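Local coordinates for NYN domain-containing protein (Vibrio parahaemolyticus, PDB 2QIP) that is of unknown function but carries a NYN domain of the PIN clan, and so may act as an RNA nuclease, at residues A102-S116 / R127-G140. Residues are numbered along the deposited sequence; the frame is centred on the assembly and turned at random.
Sequences AIEIAPDVDRVILVS and RIQQRYNKKVTVYG. With EDO (1,2-ethanediol), chain C; EDO (1,2-ethanediol), chain D; EDO (1,2-ethanediol), chain B.
Lys134 reaches across to the 3-10 turn 106-108 and the loop residue Val109 that lead into strand 111-115, where its NZ gives hydrogen bonds to Val109 O (2.8 Å) and Ala106 O (3.0 Å) and a weak one to Pro107 O. Bends at chi2 (-50°) and chi4 (71°) curl the chain over these carbonyls; Ala106 O also accepts from Val109 N, and an ethanediol, probably from the crystallisation liquor, takes a further bond from NZ. Next to this clasp, Pro107 CD sits over one face of the Tyr132 ring, 4.1 Å from its centroid, while Ala106 CB makes an off-centre CH-pi contact. A water links Tyr132 OH to Ile103 O. Farther along the two helices, Ile103 CD1 slides past Ile128 CG1 at 4.0 Å. In the sheet, Lys135 CB lies over the centre of one face of the Arg111 guanidinium, 3.5 Å from its plane; NH1 donates to Thr137 OG1 (2.8 Å), tilted out of that plane, and NE forms a salt bridge with Glu10. Backbone hydrogen bonds join the parallel strands, from Lys135 N-Asp110 O to Tyr139 N-Leu114 O, with a weak last one from Ser116 N to Tyr139 O; the axes of strands 111-115 and 135-140 are 18° apart. With helix 122-132 they make a beta-alpha-beta unit in the parallel sheet of an alpha/beta fold, as expected of a PIN-clan NYN domain.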
loop_
_atom_site.group_PDB
_atom_site.type_symbol
_atom_site.label_atom_id
_atom_site.label_comp_id
_atom_site.label_asym_id
_atom_site.label_seq_id
_atom_site.Cartn_x
_atom_site.Cartn_y
_atom_site.Cartn_z
ATOM N N ALA A 102 -4.476 8.151 2.567
ATOM C CA ALA A 102 -3.624 9.328 2.507
ATOM C C ALA A 102 -3.817 10.034 1.165
ATOM O O ALA A 102 -3.913 11.256 1.112
ATOM C CB ALA A 102 -2.174 8.946 2.702
ATOM N N ILE A 103 -3.874 9.262 0.078
ATOM C CA ILE A 103 -4.149 9.901 -1.230
ATOM C C ILE A 103 -5.534 10.523 -1.293
ATOM O O ILE A 103 -5.710 11.622 -1.853
ATOM C CB ILE A 103 -3.993 8.906 -2.374
ATOM C CG1 ILE A 103 -2.521 8.642 -2.590
ATOM C CG2 ILE A 103 -4.674 9.411 -3.674
ATOM C CD1 ILE A 103 -1.683 9.884 -3.076
ATOM N N GLU A 104 -6.529 9.835 -0.721
ATOM C CA GLU A 104 -7.873 10.390 -0.693
ATOM C C GLU A 104 -7.964 11.722 0.061
ATOM O O GLU A 104 -8.712 12.623 -0.339
ATOM C CB GLU A 104 -8.873 9.375 -0.133
ATOM C CG GLU A 104 -9.369 8.409 -1.174
ATOM C CD GLU A 104 -10.353 7.421 -0.586
ATOM O OE1 GLU A 104 -10.263 6.230 -0.939
ATOM O OE2 GLU A 104 -11.177 7.831 0.262
ATOM N N ILE A 105 -7.233 11.854 1.162
ATOM C CA ILE A 105 -7.369 13.052 1.984
ATOM C C ILE A 105 -6.470 14.192 1.503
ATOM O O ILE A 105 -6.740 15.345 1.809
ATOM C CB ILE A 105 -7.148 12.724 3.499
ATOM C CG1 ILE A 105 -7.767 13.810 4.398
ATOM C CG2 ILE A 105 -5.652 12.540 3.821
ATOM C CD1 ILE A 105 -9.263 13.866 4.377
ATOM N N ALA A 106 -5.411 13.867 0.761
ATOM C CA ALA A 106 -4.464 14.900 0.305
ATOM C C ALA A 106 -5.113 16.163 -0.311
ATOM O O ALA A 106 -4.714 17.276 0.009
ATOM C CB ALA A 106 -3.432 14.308 -0.652
ATOM N N PRO A 107 -6.086 16.008 -1.231
ATOM C CA PRO A 107 -6.658 17.248 -1.805
ATOM C C PRO A 107 -7.356 18.158 -0.796
ATOM O O PRO A 107 -7.534 19.343 -1.076
ATOM C CB PRO A 107 -7.656 16.738 -2.859
ATOM C CG PRO A 107 -7.922 15.289 -2.502
ATOM C CD PRO A 107 -6.647 14.800 -1.875
ATOM N N ASP A 108 -7.727 17.610 0.359
ATOM C CA ASP A 108 -8.503 18.356 1.341
ATOM C C ASP A 108 -7.657 19.021 2.414
ATOM O O ASP A 108 -8.192 19.732 3.257
ATOM C CB ASP A 108 -9.525 17.448 2.025
ATOM C CG ASP A 108 -10.521 16.883 1.053
ATOM O OD1 ASP A 108 -11.080 17.679 0.279
ATOM O OD2 ASP A 108 -10.724 15.649 1.044
ATOM N N VAL A 109 -6.342 18.794 2.386
ATOM C CA VAL A 109 -5.468 19.322 3.448
ATOM C C VAL A 109 -4.240 20.010 2.869
ATOM O O VAL A 109 -3.866 19.765 1.708
ATOM C CB VAL A 109 -5.036 18.229 4.470
ATOM C CG1 VAL A 109 -6.260 17.696 5.191
ATOM C CG2 VAL A 109 -4.280 17.083 3.798
ATOM N N ASP A 110 -3.630 20.873 3.680
ATOM C CA ASP A 110 -2.363 21.483 3.300
ATOM C C ASP A 110 -1.174 20.585 3.590
ATOM O O ASP A 110 -0.137 20.699 2.956
ATOM C CB ASP A 110 -2.155 22.806 4.041
ATOM C CG ASP A 110 -3.263 23.810 3.761
ATOM O OD1 ASP A 110 -3.522 24.069 2.569
ATOM O OD2 ASP A 110 -3.911 24.294 4.711
ATOM N N ARG A 111 -1.321 19.714 4.576
ATOM C CA ARG A 111 -0.212 18.883 5.018
ATOM C C ARG A 111 -0.762 17.562 5.537
ATOM O O ARG A 111 -1.761 17.530 6.273
ATOM C CB ARG A 111 0.546 19.596 6.146
ATOM C CG ARG A 111 1.763 18.808 6.673
ATOM C CD ARG A 111 2.439 19.523 7.808
ATOM N NE ARG A 111 3.004 20.781 7.343
ATOM C CZ ARG A 111 4.240 20.951 6.863
ATOM N NH1 ARG A 111 5.108 19.943 6.787
ATOM N NH2 ARG A 111 4.611 22.170 6.437
ATOM N N VAL A 112 -0.116 16.481 5.102
ATOM C CA VAL A 112 -0.382 15.132 5.626
ATOM C C VAL A 112 0.711 14.825 6.643
ATOM O O VAL A 112 1.922 14.979 6.342
ATOM C CB VAL A 112 -0.372 14.077 4.480
ATOM C CG1 VAL A 112 -0.526 12.659 5.045
ATOM C CG2 VAL A 112 -1.475 14.378 3.465
ATOM N N ILE A 113 0.294 14.395 7.838
ATOM C CA ILE A 113 1.249 13.965 8.862
ATOM C C ILE A 113 1.163 12.449 8.989
ATOM O O ILE A 113 0.112 11.918 9.351
ATOM C CB ILE A 113 0.970 14.652 10.208
ATOM C CG1 ILE A 113 1.031 16.191 10.056
ATOM C CG2 ILE A 113 1.918 14.128 11.294
ATOM C CD1 ILE A 113 0.693 16.965 11.324
ATOM N N LEU A 114 2.251 11.771 8.624
ATOM C CA LEU A 114 2.332 10.309 8.627
ATOM C C LEU A 114 3.219 9.886 9.780
ATOM O O LEU A 114 4.368 10.311 9.859
ATOM C CB LEU A 114 2.931 9.807 7.309
ATOM C CG LEU A 114 3.176 8.306 7.214
ATOM C CD1 LEU A 114 1.892 7.491 7.286
ATOM C CD2 LEU A 114 3.935 8.036 5.917
ATOM N N VAL A 115 2.657 9.092 10.689
ATOM C CA VAL A 115 3.418 8.615 11.842
ATOM C C VAL A 115 3.774 7.157 11.570
ATOM O O VAL A 115 2.975 6.251 11.801
ATOM C CB VAL A 115 2.622 8.791 13.162
ATOM C CG1 VAL A 115 3.509 8.487 14.363
ATOM C CG2 VAL A 115 2.118 10.221 13.281
ATOM N N SER A 116 4.961 6.973 10.999
ATOM C CA SER A 116 5.479 5.657 10.643
ATOM C C SER A 116 6.919 5.835 10.225
ATOM O O SER A 116 7.261 6.868 9.622
ATOM C CB SER A 116 4.719 5.066 9.450
ATOM O OG SER A 116 5.232 3.775 9.121
ATOM N N ARG A 127 4.149 10.686 -4.090
ATOM C CA ARG A 127 2.938 10.822 -4.911
ATOM C C ARG A 127 2.061 11.971 -4.406
ATOM O O ARG A 127 1.442 12.681 -5.202
ATOM C CB ARG A 127 2.146 9.518 -4.930
ATOM C CG ARG A 127 1.198 9.405 -6.121
ATOM C CD ARG A 127 1.919 9.284 -7.467
ATOM N NE ARG A 127 2.858 8.161 -7.513
ATOM C CZ ARG A 127 2.586 6.958 -8.035
ATOM N NH1 ARG A 127 1.401 6.698 -8.551
ATOM N NH2 ARG A 127 3.493 5.985 -7.986
ATOM N N ILE A 128 1.982 12.149 -3.087
ATOM C CA ILE A 128 1.241 13.294 -2.543
ATOM C C ILE A 128 1.861 14.615 -3.030
ATOM O O ILE A 128 1.154 15.548 -3.441
ATOM C CB ILE A 128 1.252 13.255 -1.008
ATOM C CG1 ILE A 128 0.376 12.107 -0.507
ATOM C CG2 ILE A 128 0.757 14.596 -0.434
ATOM C CD1 ILE A 128 0.590 11.768 0.982
ATOM N N GLN A 129 3.189 14.686 -2.996
ATOM C CA GLN A 129 3.867 15.906 -3.415
ATOM C C GLN A 129 3.687 16.154 -4.914
ATOM O O GLN A 129 3.445 17.291 -5.322
ATOM C CB GLN A 129 5.354 15.841 -3.052
ATOM C CG GLN A 129 5.581 15.809 -1.544
ATOM C CD GLN A 129 6.963 15.349 -1.151
ATOM O OE1 GLN A 129 7.634 14.645 -1.909
ATOM N NE2 GLN A 129 7.401 15.744 0.055
ATOM N N GLN A 130 3.795 15.100 -5.737
ATOM C CA GLN A 130 3.689 15.255 -7.215
ATOM C C GLN A 130 2.279 15.628 -7.647
ATOM O O GLN A 130 2.052 16.579 -8.417
ATOM C CB GLN A 130 4.091 13.966 -7.913
ATOM C CG GLN A 130 5.557 13.614 -7.806
ATOM C CD GLN A 130 5.836 12.224 -8.354
ATOM O OE1 GLN A 130 4.980 11.320 -8.301
ATOM N NE2 GLN A 130 7.045 12.038 -8.880
ATOM N N ARG A 131 1.307 14.853 -7.172
ATOM C CA ARG A 131 -0.055 15.020 -7.690
ATOM C C ARG A 131 -0.807 16.157 -7.023
ATOM O O ARG A 131 -1.568 16.875 -7.702
ATOM C CB ARG A 131 -0.841 13.715 -7.574
ATOM C CG ARG A 131 -0.225 12.644 -8.456
ATOM C CD ARG A 131 -1.032 11.378 -8.543
ATOM N NE ARG A 131 -2.336 11.544 -9.200
ATOM C CZ ARG A 131 -2.538 11.642 -10.516
ATOM N NH1 ARG A 131 -1.517 11.684 -11.375
ATOM N NH2 ARG A 131 -3.779 11.768 -10.973
ATOM N N TYR A 132 -0.605 16.335 -5.707
ATOM C CA TYR A 132 -1.391 17.323 -4.955
ATOM C C TYR A 132 -0.569 18.507 -4.455
ATOM O O TYR A 132 -1.117 19.457 -3.892
ATOM C CB TYR A 132 -2.134 16.649 -3.785
ATOM C CG TYR A 132 -3.037 15.559 -4.288
ATOM C CD1 TYR A 132 -4.296 15.864 -4.809
ATOM C CD2 TYR A 132 -2.599 14.238 -4.334
ATOM C CE1 TYR A 132 -5.109 14.857 -5.334
ATOM C CE2 TYR A 132 -3.398 13.232 -4.862
ATOM C CZ TYR A 132 -4.648 13.543 -5.347
ATOM O OH TYR A 132 -5.446 12.543 -5.866
ATOM N N ASN A 133 0.748 18.427 -4.639
ATOM C CA ASN A 133 1.674 19.448 -4.149
ATOM C C ASN A 133 1.372 19.900 -2.723
ATOM O O ASN A 133 1.439 21.100 -2.409
ATOM C CB ASN A 133 1.763 20.641 -5.103
ATOM C CG ASN A 133 2.977 21.503 -4.837
ATOM O OD1 ASN A 133 4.015 21.035 -4.324
ATOM N ND2 ASN A 133 2.869 22.776 -5.198
ATOM N N LYS A 134 1.054 18.928 -1.859
ATOM C CA LYS A 134 0.876 19.216 -0.440
ATOM C C LYS A 134 2.149 18.858 0.326
ATOM O O LYS A 134 3.027 18.167 -0.207
ATOM C CB LYS A 134 -0.362 18.479 0.110
ATOM C CG LYS A 134 -1.661 18.744 -0.678
ATOM C CD LYS A 134 -1.978 20.213 -0.936
ATOM C CE LYS A 134 -3.265 20.400 -1.768
ATOM N NZ LYS A 134 -4.502 20.066 -1.007
ATOM N N LYS A 135 2.248 19.375 1.555
ATOM C CA LYS A 135 3.402 19.075 2.408
ATOM C C LYS A 135 3.181 17.759 3.120
ATOM O O LYS A 135 2.028 17.371 3.385
ATOM C CB LYS A 135 3.594 20.169 3.464
ATOM C CG LYS A 135 3.834 21.558 2.891
ATOM C CD LYS A 135 5.225 21.709 2.356
ATOM C CE LYS A 135 5.466 23.148 1.874
ATOM N NZ LYS A 135 6.822 23.254 1.284
ATOM N N VAL A 136 4.279 17.086 3.442
ATOM C CA VAL A 136 4.225 15.871 4.233
ATOM C C VAL A 136 5.239 15.960 5.356
ATOM O O VAL A 136 6.445 16.229 5.114
ATOM C CB VAL A 136 4.484 14.608 3.370
ATOM C CG1 VAL A 136 4.340 13.341 4.221
ATOM C CG2 VAL A 136 3.497 14.572 2.170
ATOM N N THR A 137 4.748 15.761 6.580
ATOM C CA THR A 137 5.630 15.572 7.743
ATOM C C THR A 137 5.584 14.107 8.149
ATOM O O THR A 137 4.497 13.523 8.225
ATOM C CB THR A 137 5.173 16.424 8.944
ATOM O OG1 THR A 137 5.230 17.812 8.593
ATOM C CG2 THR A 137 6.015 16.151 10.210
ATOM N N VAL A 138 6.755 13.529 8.421
ATOM C CA VAL A 138 6.872 12.178 8.955
ATOM C C VAL A 138 7.342 12.257 10.387
ATOM O O VAL A 138 8.292 12.992 10.668
ATOM C CB VAL A 138 7.849 11.324 8.110
ATOM C CG1 VAL A 138 8.195 9.998 8.808
ATOM C CG2 VAL A 138 7.253 11.060 6.720
ATOM N N TYR A 139 6.662 11.524 11.275
ATOM C CA TYR A 139 7.160 11.279 12.633
ATOM C C TYR A 139 7.609 9.828 12.662
ATOM O O TYR A 139 6.831 8.940 12.280
ATOM C CB TYR A 139 6.049 11.448 13.678
ATOM C CG TYR A 139 5.693 12.868 14.031
ATOM C CD1 TYR A 139 5.920 13.359 15.329
ATOM C CD2 TYR A 139 5.085 13.719 13.099
ATOM C CE1 TYR A 139 5.567 14.652 15.687
ATOM C CE2 TYR A 139 4.743 15.013 13.444
ATOM C CZ TYR A 139 4.998 15.487 14.739
ATOM O OH TYR A 139 4.657 16.779 15.074
ATOM N N GLY A 140 8.836 9.589 13.129
ATOM C CA GLY A 140 9.352 8.227 13.187
ATOM C C GLY A 140 10.460 8.110 14.211
ATOM O O GLY A 140 11.107 9.103 14.529
HETATM C C1 EDO C . -6.280 22.494 1.278
HETATM O O1 EDO C . -4.986 22.476 0.670
HETATM C C2 EDO C . -7.070 23.670 0.712
HETATM O O2 EDO C . -8.426 23.465 1.099
HETATM C C1 EDO D . 1.098 10.075 -10.818
HETATM O O1 EDO D . 1.588 8.857 -11.380
HETATM C C2 EDO D . 1.892 11.291 -11.256
HETATM O O2 EDO D . 2.697 11.726 -10.154
HETATM C C1 EDO B . -13.525 6.066 0.002
HETATM O O1 EDO B . -13.096 6.090 1.364
HETATM C C2 EDO B . -14.996 5.729 -0.149
HETATM O O2 EDO B . -15.105 4.390 -0.645
HETATM O O HOH W 1 -7.467 11.878 -4.020
#